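Local coordinates for 1,4-dihydroxy-2-naphthoyl-CoA hydrolase (Synechocystis sp., PDB 4K00), which hydrolyses 1,4-dihydroxy-2-naphthoyl-CoA to 1,4-dihydroxy-2-naphthoate and free CoA, a step in the making of phylloquinone (vitamin K1), at residues Q31-A36 with C94-S99; E38-S43 with L82-A87. One frame throughout, in Å; residues are numbered along the deposited sequence.

Interaction 1 (Q31-A36 with C94-S99); sequences QMCHEA and CDYEIS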
loop_
_atom_site.group_PDB
_atom_site.type_symbol
_atom_site.label_atom_id
_atom_site.label_comp_id
_atom_site.label_asym_id
_atom_site.label_seq_id
_atom_site.Cartn_x
_atom_site.Cartn_y
_atom_site.Cartn_z
ATOM N N GLN A 31 6.353 2.245 -7.044
ATOM C CA GLN A 31 6.229 0.839 -6.636
ATOM C C GLN A 31 6.497 -0.075 -7.843
ATOM O O GLN A 31 7.210 -1.076 -7.728
ATOM C CB GLN A 31 4.845 0.580 -6.010
ATOM C CG GLN A 31 4.529 -0.862 -5.643
ATOM C CD GLN A 31 5.635 -1.517 -4.860
ATOM O OE1 GLN A 31 6.306 -0.869 -4.048
ATOM N NE2 GLN A 31 5.847 -2.811 -5.102
ATOM N N MET A 32 5.939 0.275 -9.000
ATOM C CA MET A 32 6.097 -0.550 -10.199
ATOM C C MET A 32 7.559 -0.579 -10.638
ATOM O O MET A 32 8.044 -1.591 -11.149
ATOM C CB MET A 32 5.240 -0.013 -11.339
ATOM C CG MET A 32 3.738 -0.110 -11.120
ATOM S SD MET A 32 2.839 0.793 -12.397
ATOM C CE MET A 32 1.192 0.783 -11.687
ATOM N N CYS A 33 8.255 0.527 -10.425
ATOM C CA CYS A 33 9.705 0.585 -10.683
ATOM C C CYS A 33 10.471 -0.398 -9.804
ATOM O O CYS A 33 11.294 -1.163 -10.294
ATOM C CB CYS A 33 10.234 2.002 -10.467
ATOM S SG CYS A 33 9.717 3.164 -11.745
ATOM N N HIS A 34 10.190 -0.397 -8.507
ATOM C CA HIS A 34 10.867 -1.315 -7.605
ATOM C C HIS A 34 10.552 -2.767 -7.977
ATOM O O HIS A 34 11.428 -3.625 -7.926
ATOM C CB HIS A 34 10.524 -1.006 -6.135
ATOM C CG HIS A 34 11.515 -1.559 -5.156
ATOM N ND1 HIS A 34 11.536 -2.886 -4.792
ATOM C CD2 HIS A 34 12.539 -0.973 -4.489
ATOM C CE1 HIS A 34 12.521 -3.093 -3.933
ATOM N NE2 HIS A 34 13.141 -1.947 -3.727
ATOM N N GLU A 35 9.310 -3.033 -8.377
ATOM C CA GLU A 35 8.931 -4.363 -8.868
ATOM C C GLU A 35 9.752 -4.788 -10.091
ATOM O O GLU A 35 10.167 -5.944 -10.194
ATOM C CB GLU A 35 7.449 -4.413 -9.218
ATOM C CG GLU A 35 6.526 -4.240 -8.021
ATOM C CD GLU A 35 5.066 -4.100 -8.420
ATOM O OE1 GLU A 35 4.704 -4.430 -9.579
ATOM O OE2 GLU A 35 4.270 -3.648 -7.570
ATOM N N ALA A 36 9.976 -3.858 -11.012
ATOM C CA ALA A 36 10.794 -4.145 -12.196
ATOM C C ALA A 36 12.193 -4.533 -11.774
ATOM O O ALA A 36 12.769 -5.501 -12.276
ATOM C CB ALA A 36 10.848 -2.923 -13.108
ATOM N N CYS A 94 19.445 2.429 -10.947
ATOM C CA CYS A 94 18.414 1.956 -11.862
ATOM C C CYS A 94 17.706 3.136 -12.530
ATOM O O CYS A 94 17.316 4.096 -11.862
ATOM C CB CYS A 94 17.385 1.135 -11.094
ATOM S SG CYS A 94 18.022 -0.380 -10.342
ATOM N N ASP A 95 17.552 3.050 -13.850
ATOM C CA ASP A 95 16.846 4.057 -14.659
ATOM C C ASP A 95 15.644 3.417 -15.294
ATOM O O ASP A 95 15.759 2.348 -15.892
ATOM C CB ASP A 95 17.737 4.550 -15.793
ATOM C CG ASP A 95 18.550 5.743 -15.412
ATOM O OD1 ASP A 95 17.983 6.858 -15.391
ATOM O OD2 ASP A 95 19.756 5.564 -15.157
ATOM N N TYR A 96 14.488 4.061 -15.158
ATOM C CA TYR A 96 13.227 3.448 -15.570
ATOM C C TYR A 96 12.506 4.368 -16.528
ATOM O O TYR A 96 12.494 5.582 -16.338
ATOM C CB TYR A 96 12.306 3.202 -14.372
ATOM C CG TYR A 96 12.914 2.523 -13.164
ATOM C CD1 TYR A 96 13.598 3.246 -12.192
ATOM C CD2 TYR A 96 12.756 1.158 -12.970
ATOM C CE1 TYR A 96 14.129 2.620 -11.073
ATOM C CE2 TYR A 96 13.269 0.525 -11.850
ATOM C CZ TYR A 96 13.951 1.260 -10.900
ATOM O OH TYR A 96 14.467 0.631 -9.791
ATOM N N GLU A 97 11.881 3.785 -17.542
ATOM C CA GLU A 97 10.817 4.466 -18.277
ATOM C C GLU A 97 9.557 3.634 -18.217
ATOM O O GLU A 97 9.613 2.421 -18.428
ATOM C CB GLU A 97 11.186 4.637 -19.750
ATOM C CG GLU A 97 12.414 5.477 -20.009
ATOM C CD GLU A 97 12.482 5.951 -21.451
ATOM O OE1 GLU A 97 12.157 5.158 -22.355
ATOM O OE2 GLU A 97 12.836 7.119 -21.676
ATOM N N ILE A 98 8.428 4.291 -17.930
ATOM C CA ILE A 98 7.132 3.614 -17.879
ATOM C C ILE A 98 6.270 4.083 -19.040
ATOM O O ILE A 98 6.063 5.286 -19.235
ATOM C CB ILE A 98 6.386 3.873 -16.551
ATOM C CG1 ILE A 98 7.286 3.541 -15.364
ATOM C CG2 ILE A 98 5.105 3.045 -16.488
ATOM C CD1 ILE A 98 6.688 3.905 -14.018
ATOM N N SER A 99 5.775 3.125 -19.812
ATOM C CA SER A 99 5.014 3.436 -21.003
ATOM C C SER A 99 3.777 2.550 -21.094
ATOM O O SER A 99 3.727 1.477 -20.484
ATOM C CB SER A 99 5.885 3.249 -22.246
ATOM O OG SER A 99 6.390 1.922 -22.293
#
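In the hotdog fold a long helix lies in the concave face of a curled antiparallel sheet, and here that helix meets the sheet through Cys33, which sits on the ring of Tyr96. The helix segment 31-36 runs at 121° to the strand segment 94-99, with their axes 9.5 Å apart at closest approach. The Cys33 CB atom stands almost directly above the middle of the Tyr96 ring, 3.6 Å from its centroid and 9° off the normal, a CH-pi contact over the face. Its SG leans to the CB end of the ring and lies 3.6 Å from Tyr96 CG, in a sulfur-aromatic contact over the same face.

Cysteine suits this place: it is slim enough to let the helix backbone come close to the sheet, the backbone O of Cys33 lying 3.0 Å from Tyr96 CE2, and its polarisable sulfur packs well on pi electrons. The Cys33 chi1 of -71° sets SG opposite the carbonyl carbon, directing it to Ile98, whose CD1 is 3.9 Å from SG. Tyr96 and Ile98, two apart on the strand, both face the helix, while Glu97 between them turns to the other side of the sheet and is exposed, as suits a charged residue. One turn after Cys33, Ala36 places its CB near the ring plane, 4.4 Å from Tyr96 CE2, a methyl small enough to fit between helix and ring. The Tyr96 hydroxyl is hydrogen-bonded to Thr112 OG1 on the adjoining strand 106-118, which ties down the polar end of a buried ring.

Interaction 2 (E38-S43 with L82-A87); sequences ESWLSS and LTITQA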
loop_
_atom_site.group_PDB
_atom_site.type_symbol
_atom_site.label_atom_id
_atom_site.label_comp_id
_atom_site.label_asym_id
_atom_site.label_seq_id
_atom_site.Cartn_x
_atom_site.Cartn_y
_atom_site.Cartn_z
ATOM N N GLU A 38 12.959 -5.779 -8.852
ATOM C CA GLU A 38 12.843 -7.088 -8.232
ATOM C C GLU A 38 12.688 -8.209 -9.242
ATOM O O GLU A 38 13.200 -9.304 -9.025
ATOM C CB GLU A 38 11.697 -7.121 -7.215
ATOM C CG GLU A 38 12.009 -6.333 -5.947
ATOM C CD GLU A 38 10.822 -6.262 -5.014
ATOM O OE1 GLU A 38 10.088 -5.257 -5.085
ATOM O OE2 GLU A 38 10.648 -7.205 -4.214
ATOM N N SER A 39 11.981 -7.944 -10.342
ATOM C CA SER A 39 11.785 -8.957 -11.367
ATOM C C SER A 39 13.101 -9.196 -12.103
ATOM O O SER A 39 13.436 -10.328 -12.464
ATOM C CB SER A 39 10.700 -8.549 -12.359
ATOM O OG SER A 39 9.462 -8.339 -11.707
ATOM N N TRP A 40 13.861 -8.133 -12.306
ATOM C CA TRP A 40 15.163 -8.276 -12.919
ATOM C C TRP A 40 16.070 -9.135 -12.021
ATOM O O TRP A 40 16.723 -10.061 -12.493
ATOM C CB TRP A 40 15.779 -6.902 -13.195
ATOM C CG TRP A 40 17.207 -6.974 -13.583
ATOM C CD1 TRP A 40 17.712 -7.348 -14.786
ATOM C CD2 TRP A 40 18.325 -6.690 -12.746
ATOM N NE1 TRP A 40 19.080 -7.291 -14.761
ATOM C CE2 TRP A 40 19.484 -6.896 -13.516
ATOM C CE3 TRP A 40 18.458 -6.253 -11.425
ATOM C CZ2 TRP A 40 20.766 -6.699 -13.005
ATOM C CZ3 TRP A 40 19.731 -6.065 -10.915
ATOM C CH2 TRP A 40 20.869 -6.286 -11.707
ATOM N N LEU A 41 16.087 -8.831 -10.725
ATOM C CA LEU A 41 16.840 -9.637 -9.751
ATOM C C LEU A 41 16.490 -11.114 -9.855
ATOM O O LEU A 41 17.372 -11.970 -9.879
ATOM C CB LEU A 41 16.539 -9.172 -8.316
ATOM C CG LEU A 41 17.134 -7.839 -7.868
ATOM C CD1 LEU A 41 16.653 -7.501 -6.465
ATOM C CD2 LEU A 41 18.647 -7.862 -7.940
ATOM N N SER A 42 15.192 -11.399 -9.897
ATOM C CA SER A 42 14.690 -12.767 -10.004
ATOM C C SER A 42 15.154 -13.438 -11.297
ATOM O O SER A 42 15.562 -14.600 -11.294
ATOM C CB SER A 42 13.159 -12.759 -9.945
ATOM O OG SER A 42 12.631 -14.068 -9.968
ATOM N N SER A 43 15.090 -12.701 -12.402
ATOM C CA SER A 43 15.564 -13.205 -13.690
ATOM C C SER A 43 17.057 -13.509 -13.648
ATOM O O SER A 43 17.539 -14.404 -14.343
ATOM C CB SER A 43 15.289 -12.195 -14.804
ATOM O OG SER A 43 16.284 -11.188 -14.825
ATOM N N LEU A 82 13.884 -0.930 -17.747
ATOM C CA LEU A 82 14.851 -0.713 -16.693
ATOM C C LEU A 82 16.244 -0.861 -17.297
ATOM O O LEU A 82 16.512 -1.803 -18.044
ATOM C CB LEU A 82 14.637 -1.732 -15.562
ATOM C CG LEU A 82 15.819 -2.004 -14.628
ATOM C CD1 LEU A 82 16.072 -0.800 -13.733
ATOM C CD2 LEU A 82 15.553 -3.243 -13.781
ATOM N N THR A 83 17.114 0.088 -16.968
ATOM C CA THR A 83 18.553 -0.067 -17.144
ATOM C C THR A 83 19.299 0.069 -15.819
ATOM O O THR A 83 19.003 0.972 -15.027
ATOM C CB THR A 83 19.083 0.985 -18.122
ATOM O OG1 THR A 83 18.436 0.814 -19.385
ATOM C CG2 THR A 83 20.578 0.849 -18.299
ATOM N N ILE A 84 20.247 -0.840 -15.563
ATOM C CA ILE A 84 21.037 -0.799 -14.324
ATOM C C ILE A 84 22.510 -0.561 -14.614
ATOM O O ILE A 84 23.091 -1.175 -15.518
ATOM C CB ILE A 84 20.939 -2.105 -13.496
ATOM C CG1 ILE A 84 19.519 -2.648 -13.480
ATOM C CG2 ILE A 84 21.433 -1.872 -12.074
ATOM C CD1 ILE A 84 19.266 -3.686 -14.557
ATOM N N THR A 85 23.109 0.321 -13.821
ATOM C CA THR A 85 24.469 0.816 -14.020
ATOM C C THR A 85 25.166 0.751 -12.655
ATOM O O THR A 85 24.539 1.012 -11.628
ATOM C CB THR A 85 24.421 2.302 -14.464
ATOM O OG1 THR A 85 23.902 2.383 -15.797
ATOM C CG2 THR A 85 25.808 2.947 -14.427
ATOM N N GLN A 86 26.443 0.396 -12.629
ATOM C CA GLN A 86 27.213 0.479 -11.396
ATOM C C GLN A 86 27.891 1.835 -11.306
ATOM O O GLN A 86 28.695 2.180 -12.156
ATOM C CB GLN A 86 28.275 -0.619 -11.330
ATOM C CG GLN A 86 29.025 -0.616 -10.014
ATOM C CD GLN A 86 29.889 -1.839 -9.806
ATOM O OE1 GLN A 86 29.891 -2.771 -10.613
ATOM N NE2 GLN A 86 30.624 -1.848 -8.705
ATOM N N ALA A 87 27.585 2.591 -10.261
ATOM C CA ALA A 87 28.126 3.945 -10.122
ATOM C C ALA A 87 29.421 3.987 -9.280
ATOM O O ALA A 87 30.239 4.896 -9.424
ATOM C CB ALA A 87 27.064 4.849 -9.516
#
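The backbones of helix segment 38-43 and strand segment 82-87 stay well apart, the nearest CA atoms being those of Trp40 and Leu82 at 8.5 Å, so that side chains must fill the gap. Trp40 makes the largest contribution from either segment, its indole reaching from the helix toward the strand while Ile84 comes from the opposite direction. The terminal methyl of Ile84, CD1, rests over one face of the indole, 3.5 Å from the centroid of the five-membered ring and 17° off its normal, a CH-pi contact. Its nearest ring atom is Trp40 CE2, at 3.4 Å, on the bond shared by the two rings, so the methyl bears on the centre of the indole. The Trp40 side chain extends with CG opposite the backbone N (chi1 169°), which carries the broad ring out from the helix and over the sheet.

Leu82, two residues earlier on the strand, crosses the tryptophan at about a right angle and packs lower down: its CD2 lies 3.7 Å from Trp40 CB, next to the stem of the side chain. Branched aliphatic residues suit these positions, since the CD1 methyl of Ile84 settles on the indole face and the CD2 methyl of Leu82 packs beside the CB of the tryptophan. Ala134 and Ile135 of the C-terminal helix 129-136 also touch the indole, and Ile135 packs on Ile84 as well.

On the helix, Ser43 OG donates to Trp40 O at 2.6 Å, in the carbonyl plane and on a lone pair, a bond that suits a serine in the last turn. The contact is apolar helix-on-sheet packing of the kind that holds the long helix of a hotdog fold in its enfolding sheet; in this protein Trp40, near the C-terminal end of the helix, spans the distance.

In the fold
Both contacts use helix 26-43: interaction 1 takes its middle and interaction 2 its last turns, with their centres about 10 Å apart. Their strand partners, 77-86 and 91-100, follow each other in the chain and lie side by side, antiparallel, in the curled sheet. Along the sequence the order is 31-36, 38-43, 82-87, 94-99, so the second pairing falls within the span of the first. The two contacts meet directly, with Leu82 CD1 3.6 Å from Tyr96 CE2 and a probable backbone hydrogen bond from Asp95 N to Thr83 O. Together they fix the long helix against neighbouring strands of one hotdog domain, while the helix also touches the third subunit.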